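Local coordinates for Mll7089 protein (Mesorhizobium loti, PDB 2OZ8) that is of unknown function but is probably a magnesium-dependent hydro-lyase of the mandelate racemase group in the enolase superfamily, at residues 104-107 with 108-112; 240-244 with 245-249; 259-263 with 264-268. All blocks are in the same frame, centred on the assembly; numbering follows the deposited sequence.

Interaction 1: 104-107 with 108-112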
loop_
_atom_site.group_PDB
_atom_site.type_symbol
_atom_site.label_atom_id
_atom_site.label_comp_id
_atom_site.label_asym_id
_atom_site.label_seq_id
_atom_site.Cartn_x
_atom_site.Cartn_y
_atom_site.Cartn_z
ATOM N N GLU A 104 3.826 -34.817 11.104
ATOM C CA GLU A 104 2.550 -34.989 11.797
ATOM C C GLU A 104 2.561 -36.119 12.856
ATOM O O GLU A 104 2.199 -35.884 14.003
ATOM C CB GLU A 104 1.407 -35.185 10.781
ATOM C CG GLU A 104 0.035 -35.527 11.382
ATOM C CD GLU A 104 -1.133 -35.328 10.381
ATOM O OE1 GLU A 104 -0.892 -34.957 9.188
ATOM O OE2 GLU A 104 -2.315 -35.541 10.802
ATOM N N ALA A 105 2.992 -37.316 12.453
ATOM C CA ALA A 105 3.050 -38.536 13.293
ATOM C C ALA A 105 3.842 -38.312 14.576
ATOM O O ALA A 105 3.419 -38.702 15.685
ATOM C CB ALA A 105 3.678 -39.712 12.481
ATOM N N VAL A 106 4.990 -37.678 14.422
ATOM C CA VAL A 106 5.812 -37.341 15.573
ATOM C C VAL A 106 5.047 -36.470 16.537
ATOM O O VAL A 106 5.077 -36.746 17.727
ATOM C CB VAL A 106 7.187 -36.697 15.189
ATOM C CG1 VAL A 106 8.003 -36.366 16.432
ATOM C CG2 VAL A 106 7.985 -37.642 14.334
ATOM N N GLN A 107 4.351 -35.445 16.053
ATOM C CA GLN A 107 3.644 -34.509 16.965
ATOM C C GLN A 107 2.467 -35.204 17.669
ATOM O O GLN A 107 2.230 -34.995 18.849
ATOM C CB GLN A 107 3.173 -33.218 16.244
ATOM C CG GLN A 107 4.319 -32.250 15.758
ATOM C CD GLN A 107 3.819 -30.867 15.170
ATOM O OE1 GLN A 107 2.622 -30.569 15.103
ATOM N NE2 GLN A 107 4.757 -30.034 14.775
ATOM N N VAL A 108 1.746 -36.025 16.937
ATOM C CA VAL A 108 0.667 -36.812 17.497
ATOM C C VAL A 108 1.162 -37.831 18.541
ATOM O O VAL A 108 0.605 -37.915 19.628
ATOM C CB VAL A 108 -0.141 -37.531 16.372
ATOM C CG1 VAL A 108 -1.264 -38.373 16.957
ATOM C CG2 VAL A 108 -0.678 -36.515 15.425
ATOM N N ALA A 109 2.217 -38.567 18.217
ATOM C CA ALA A 109 2.803 -39.524 19.164
ATOM C C ALA A 109 3.411 -38.840 20.394
ATOM O O ALA A 109 3.146 -39.263 21.519
ATOM C CB ALA A 109 3.822 -40.372 18.490
ATOM N N LEU A 110 4.181 -37.771 20.191
ATOM C CA LEU A 110 4.722 -36.975 21.332
ATOM C C LEU A 110 3.658 -36.445 22.295
ATOM O O LEU A 110 3.792 -36.629 23.513
ATOM C CB LEU A 110 5.618 -35.821 20.856
ATOM C CG LEU A 110 6.970 -36.191 20.271
ATOM C CD1 LEU A 110 7.699 -34.948 19.865
ATOM C CD2 LEU A 110 7.774 -37.063 21.318
ATOM N N TRP A 111 2.609 -35.810 21.772
ATOM C CA TRP A 111 1.492 -35.359 22.642
ATOM C C TRP A 111 0.636 -36.458 23.290
ATOM O O TRP A 111 0.100 -36.292 24.360
ATOM C CB TRP A 111 0.553 -34.407 21.898
ATOM C CG TRP A 111 1.100 -33.054 21.655
ATOM C CD1 TRP A 111 1.772 -32.622 20.533
ATOM C CD2 TRP A 111 1.051 -31.943 22.549
ATOM N NE1 TRP A 111 2.107 -31.302 20.670
ATOM C CE2 TRP A 111 1.677 -30.860 21.901
ATOM C CE3 TRP A 111 0.535 -31.750 23.844
ATOM C CZ2 TRP A 111 1.783 -29.588 22.501
ATOM C CZ3 TRP A 111 0.655 -30.477 24.437
ATOM C CH2 TRP A 111 1.267 -29.430 23.760
ATOM N N ASP A 112 0.467 -37.559 22.605
ATOM C CA ASP A 112 -0.200 -38.716 23.179
ATOM C C ASP A 112 0.591 -39.210 24.434
ATOM O O ASP A 112 0.051 -39.393 25.529
ATOM C CB ASP A 112 -0.236 -39.809 22.108
ATOM C CG ASP A 112 -1.003 -41.030 22.552
ATOM O OD1 ASP A 112 -1.987 -40.844 23.289
ATOM O OD2 ASP A 112 -0.614 -42.154 22.167
#

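Interaction 2: 240-244 with 245-249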
loop_
_atom_site.group_PDB
_atom_site.type_symbol
_atom_site.label_atom_id
_atom_site.label_comp_id
_atom_site.label_asym_id
_atom_site.label_seq_id
_atom_site.Cartn_x
_atom_site.Cartn_y
_atom_site.Cartn_z
ATOM N N HIS A 240 -14.296 -10.850 -0.592
ATOM C CA HIS A 240 -15.005 -9.587 -0.672
ATOM C C HIS A 240 -16.329 -9.656 -1.418
ATOM O O HIS A 240 -17.240 -8.917 -1.055
ATOM C CB HIS A 240 -14.128 -8.499 -1.256
ATOM C CG HIS A 240 -12.858 -8.274 -0.488
ATOM N ND1 HIS A 240 -11.762 -7.635 -1.037
ATOM C CD2 HIS A 240 -12.512 -8.588 0.796
ATOM C CE1 HIS A 240 -10.784 -7.596 -0.136
ATOM N NE2 HIS A 240 -11.221 -8.150 0.989
ATOM N N ALA A 241 -16.467 -10.539 -2.412
ATOM C CA ALA A 241 -17.632 -10.505 -3.305
ATOM C C ALA A 241 -18.698 -11.485 -2.912
ATOM O O ALA A 241 -19.887 -11.262 -3.179
ATOM C CB ALA A 241 -17.211 -10.781 -4.781
ATOM N N VAL A 242 -18.266 -12.584 -2.306
ATOM C CA VAL A 242 -19.132 -13.695 -1.927
ATOM C C VAL A 242 -19.652 -13.370 -0.509
ATOM O O VAL A 242 -19.035 -13.707 0.528
ATOM C CB VAL A 242 -18.339 -15.037 -2.006
ATOM C CG1 VAL A 242 -19.159 -16.174 -1.593
ATOM C CG2 VAL A 242 -17.829 -15.286 -3.425
ATOM N N THR A 243 -20.781 -12.699 -0.457
ATOM C CA THR A 243 -21.304 -12.224 0.778
ATOM C C THR A 243 -22.249 -13.239 1.382
ATOM O O THR A 243 -22.745 -13.019 2.503
ATOM C CB THR A 243 -22.135 -10.933 0.512
ATOM O OG1 THR A 243 -23.143 -11.254 -0.418
ATOM C CG2 THR A 243 -21.294 -9.839 -0.097
ATOM N N TRP A 244 -22.561 -14.318 0.642
ATOM C CA TRP A 244 -23.549 -15.322 1.089
ATOM C C TRP A 244 -22.915 -16.636 1.638
ATOM O O TRP A 244 -23.627 -17.518 2.126
ATOM C CB TRP A 244 -24.567 -15.628 -0.048
ATOM C CG TRP A 244 -23.892 -16.144 -1.311
ATOM C CD1 TRP A 244 -23.656 -17.436 -1.633
ATOM C CD2 TRP A 244 -23.289 -15.342 -2.375
ATOM N NE1 TRP A 244 -22.956 -17.514 -2.829
ATOM C CE2 TRP A 244 -22.727 -16.252 -3.311
ATOM C CE3 TRP A 244 -23.211 -13.959 -2.633
ATOM C CZ2 TRP A 244 -22.100 -15.835 -4.498
ATOM C CZ3 TRP A 244 -22.545 -13.525 -3.823
ATOM C CH2 TRP A 244 -22.008 -14.469 -4.734
ATOM N N THR A 245 -21.602 -16.811 1.534
ATOM C CA THR A 245 -21.004 -18.023 2.052
ATOM C C THR A 245 -19.577 -17.752 2.421
ATOM O O THR A 245 -19.082 -16.670 2.113
ATOM C CB THR A 245 -21.125 -19.244 1.058
ATOM O OG1 THR A 245 -20.699 -20.414 1.722
ATOM C CG2 THR A 245 -20.263 -19.104 -0.169
ATOM N N GLN A 246 -18.910 -18.728 3.049
ATOM C CA GLN A 246 -17.531 -18.570 3.524
ATOM C C GLN A 246 -16.514 -19.230 2.606
ATOM O O GLN A 246 -16.804 -20.276 2.041
ATOM C CB GLN A 246 -17.401 -19.168 4.915
ATOM C CG GLN A 246 -18.110 -18.360 6.023
ATOM C CD GLN A 246 -18.179 -19.108 7.350
ATOM O OE1 GLN A 246 -17.635 -18.670 8.345
ATOM N NE2 GLN A 246 -18.860 -20.249 7.355
ATOM N N ILE A 247 -15.331 -18.612 2.463
ATOM C CA ILE A 247 -14.243 -19.144 1.683
ATOM C C ILE A 247 -13.252 -19.816 2.621
ATOM O O ILE A 247 -12.550 -19.154 3.397
ATOM C CB ILE A 247 -13.535 -18.026 0.889
ATOM C CG1 ILE A 247 -14.542 -17.174 0.067
ATOM C CG2 ILE A 247 -12.418 -18.594 0.016
ATOM C CD1 ILE A 247 -15.246 -17.928 -1.098
ATOM N N ASN A 248 -13.169 -21.139 2.546
ATOM C CA ASN A 248 -12.423 -21.909 3.512
ATOM C C ASN A 248 -11.136 -22.233 2.794
ATOM O O ASN A 248 -11.166 -22.705 1.692
ATOM C CB ASN A 248 -13.274 -23.135 3.909
ATOM C CG ASN A 248 -12.634 -24.015 4.980
ATOM O OD1 ASN A 248 -11.442 -24.214 4.987
ATOM N ND2 ASN A 248 -13.457 -24.570 5.878
ATOM N N SER A 249 -9.993 -21.949 3.394
ATOM C CA SER A 249 -8.719 -22.033 2.674
ATOM C C SER A 249 -7.598 -22.541 3.538
ATOM O O SER A 249 -7.617 -22.378 4.735
ATOM C CB SER A 249 -8.294 -20.663 2.144
ATOM O OG SER A 249 -7.592 -20.838 0.923
#

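Interaction 3: 259-263 with 264-268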
loop_
_atom_site.group_PDB
_atom_site.type_symbol
_atom_site.label_atom_id
_atom_site.label_comp_id
_atom_site.label_asym_id
_atom_site.label_seq_id
_atom_site.Cartn_x
_atom_site.Cartn_y
_atom_site.Cartn_z
ATOM N N ARG A 259 0.279 -19.256 8.150
ATOM C CA ARG A 259 0.581 -17.963 8.708
ATOM C C ARG A 259 0.609 -16.877 7.608
ATOM O O ARG A 259 -0.032 -15.822 7.753
ATOM C CB ARG A 259 1.855 -17.984 9.538
ATOM C CG ARG A 259 2.087 -16.635 10.245
ATOM C CD ARG A 259 3.391 -16.533 10.969
ATOM N NE ARG A 259 4.479 -16.887 10.078
ATOM C CZ ARG A 259 5.053 -16.054 9.231
ATOM N NH1 ARG A 259 4.672 -14.797 9.176
ATOM N NH2 ARG A 259 6.032 -16.475 8.458
ATOM N N LEU A 260 1.291 -17.159 6.500
ATOM C CA LEU A 260 1.356 -16.208 5.394
ATOM C C LEU A 260 -0.021 -15.960 4.767
ATOM O O LEU A 260 -0.349 -14.823 4.360
ATOM C CB LEU A 260 2.366 -16.669 4.342
ATOM C CG LEU A 260 3.850 -16.473 4.698
ATOM C CD1 LEU A 260 4.725 -17.384 3.782
ATOM C CD2 LEU A 260 4.241 -14.997 4.588
ATOM N N LEU A 261 -0.828 -17.021 4.731
ATOM C CA LEU A 261 -2.186 -16.934 4.237
ATOM C C LEU A 261 -2.998 -15.970 5.087
ATOM O O LEU A 261 -3.765 -15.148 4.576
ATOM C CB LEU A 261 -2.826 -18.309 4.238
ATOM C CG LEU A 261 -4.168 -18.416 3.498
ATOM C CD1 LEU A 261 -3.991 -18.371 1.956
ATOM C CD2 LEU A 261 -4.873 -19.673 3.960
ATOM N N LEU A 262 -2.805 -16.064 6.404
ATOM C CA LEU A 262 -3.463 -15.148 7.336
ATOM C C LEU A 262 -3.038 -13.702 7.128
ATOM O O LEU A 262 -3.872 -12.812 7.103
ATOM C CB LEU A 262 -3.274 -15.613 8.787
ATOM C CG LEU A 262 -3.961 -16.963 9.125
ATOM C CD1 LEU A 262 -3.723 -17.372 10.566
ATOM C CD2 LEU A 262 -5.489 -16.941 8.818
ATOM N N GLU A 263 -1.747 -13.467 6.925
ATOM C CA GLU A 263 -1.263 -12.117 6.720
ATOM C C GLU A 263 -1.834 -11.475 5.453
ATOM O O GLU A 263 -2.011 -10.280 5.380
ATOM C CB GLU A 263 0.253 -12.131 6.702
ATOM C CG GLU A 263 0.783 -12.407 8.066
ATOM C CD GLU A 263 2.274 -12.678 8.145
ATOM O OE1 GLU A 263 3.029 -12.297 7.213
ATOM O OE2 GLU A 263 2.673 -13.248 9.191
ATOM N N ALA A 264 -2.141 -12.302 4.470
ATOM C CA ALA A 264 -2.690 -11.873 3.225
ATOM C C ALA A 264 -4.206 -11.674 3.289
ATOM O O ALA A 264 -4.788 -11.270 2.277
ATOM C CB ALA A 264 -2.327 -12.909 2.120
ATOM N N HIS A 265 -4.849 -11.947 4.426
ATOM C CA HIS A 265 -6.315 -11.770 4.576
ATOM C C HIS A 265 -7.144 -12.588 3.587
ATOM O O HIS A 265 -8.189 -12.143 3.138
ATOM C CB HIS A 265 -6.710 -10.297 4.502
ATOM C CG HIS A 265 -5.900 -9.427 5.410
ATOM N ND1 HIS A 265 -6.040 -9.449 6.787
ATOM C CD2 HIS A 265 -4.906 -8.547 5.140
ATOM C CE1 HIS A 265 -5.161 -8.619 7.321
ATOM N NE2 HIS A 265 -4.480 -8.044 6.341
ATOM N N ALA A 266 -6.670 -13.804 3.308
ATOM C CA ALA A 266 -7.064 -14.632 2.181
ATOM C C ALA A 266 -7.989 -15.815 2.550
ATOM O O ALA A 266 -8.204 -16.717 1.751
ATOM C CB ALA A 266 -5.796 -15.142 1.491
ATOM N N ALA A 267 -8.560 -15.801 3.743
ATOM C CA ALA A 267 -9.404 -16.876 4.179
ATOM C C ALA A 267 -10.467 -16.317 5.072
ATOM O O ALA A 267 -10.167 -15.534 5.968
ATOM C CB ALA A 267 -8.572 -17.885 4.993
ATOM N N ASP A 268 -11.708 -16.720 4.848
ATOM C CA ASP A 268 -12.731 -16.519 5.867
ATOM C C ASP A 268 -12.597 -17.585 6.940
ATOM O O ASP A 268 -12.910 -17.329 8.095
ATOM C CB ASP A 268 -14.138 -16.611 5.278
ATOM C CG ASP A 268 -14.456 -15.497 4.325
ATOM O OD1 ASP A 268 -14.115 -14.323 4.575
ATOM O OD2 ASP A 268 -15.102 -15.795 3.313
#

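Interaction 1: 104-107 with 108-112
V106 and L110 sit one turn apart on helix 103-118, an α-helix of the N-terminal capping domain seen in the enolase superfamily. The backbone is held by the usual bonds between residues four apart. V108 N reaches E104 O at 3.0 Å, and A109 N reaches A105 O at 2.8 Å. L110 N bonds to V106 O and W111 N to Q107 O in the same way.

The apolar contact is carried by V106 and L110. Their side chains lie alongside each other and point the same way. V106 CG1 meets L110 CD1 at 3.7 Å. The same face of the helix packs on strand 27-40, where V106 touches L36 and L110 touches L38. V108 turns CG2 back over the previous turn, 3.3 Å from E104 O.

The polar ends of Q107 and W111 have their partners outside the segment: Q107 NE2 bonds to D278 OD1 and W111 NE1 to T277 OG1, which ties the helix to helix 276-289. The W111 ring also meets H85 of a second subunit edge-to-face.

W111 has CG anti to its carbonyl carbon (chi1 -73°), which sends the indole outward with its CD1 edge facing the preceding turn. The Q107 carbonyl therefore lies at the edge of the ring, near its plane, with Q107 O only 2.9 Å from W111 CD1.

Interaction 2: 240-244 with 245-249
V242 and T245 meet in the turn that leads from helix 232-241 into strand 246-249 of the barrel. V242 is the first residue to leave helical geometry, and two residues of turn follow before T245.

The link across 240-244 and 245-249 is made by apolar groups. V242 and T245 lie side by side and point the same way. V242 CG1 comes to 3.4 Å from T245 CG2, a close methyl-to-methyl contact. The T245 methyl is placed there because OG1 takes the position anti to the backbone N (chi1 -171°). V242 CG1 also approaches I247 CD1 at 4.3 Å, so one methyl bridges the turn and the start of the strand.

The aromatic contact comes from W244. Its CG stands between its own backbone N and carbonyl carbon (chi1 59°), and the indole folds back over the turn. V242 CG1 lies 4.0 Å above one ring face, towards the rim. T245 crosses the indole at a slant, with its CG2 4.1 Å from W244 CD1. An alanine in place of W244 would probably leave the V242 and T245 methyls without this cover.

The polar groups bond outside the turn: T245 OG1 pairs with L220 O, just before strand 222-224, and V242 O takes a hydrogen bond from K204 NZ of a third subunit.

The turn closes the beta-alpha-beta unit of strand 222-224, helix 232-241 and strand 246-249. V242 and W244 pack on helix 203-215, and I247 reaches L235 and L238 of helix 232-241, while the backbone of strand 246-249 runs parallel to strands 222-224 and 269-272.

Interaction 3: 259-263 with 264-268
A Schellman motif ends helix 255-263, with L261 and L262 bonded to the residues that follow the last turn. H265 N bonds to L262 O at 3.0 Å, from well above the carbonyl plane. A266 N reaches L261 O in a longer, weak bond of 3.4 Å. A264 N still makes the helical bond to L260 O at 3.1 Å. H265 takes positive phi (59°), which turns the chain out of the helix.

Apolar packing backs this cap. L261 has CG anti to its backbone N (chi1 -169°), and its CD1 meets A266 CB at 3.7 Å. L261 CD2 lies 4.2 Å from A267 CB. The H265 ring turns back over the helix end, with E263 O 3.2 Å above one face, towards the rim. On the helix itself, R259 NH1 and E263 OE2 form a salt bridge, whose hydrogen bond is weak in geometry.

R236 and R239 of helix 232-241 bond to A264 O and H265 O. The carbonyls of L260, L261 and L262 thus each take a backbone N-H, and those of A264 and H265 take arginines. The positive charges would probably suit the negative end of the helix dipole.

The three contacts come in series along the chain. Interaction 1 lies in the N-terminal part, on helix 103-118. Interactions 2 and 3 belong to the barrel, where strand 246-249 and helix 255-263 follow each other. The centres of interactions 1 and 2 are about 33 Å apart, on opposite sides of the chain's centre, and those of 1 and 3 about 26 Å. Interactions 2 and 3 have centres about 13 Å apart and touch: I247 N lies 3.0 Å from D268 OD2, a probable hydrogen bond. S249 O also packs against L261 CD2. Successive barrel units are thus joined directly. Both contacts meet the same third subunit, where K204 also forms a salt bridge with D268.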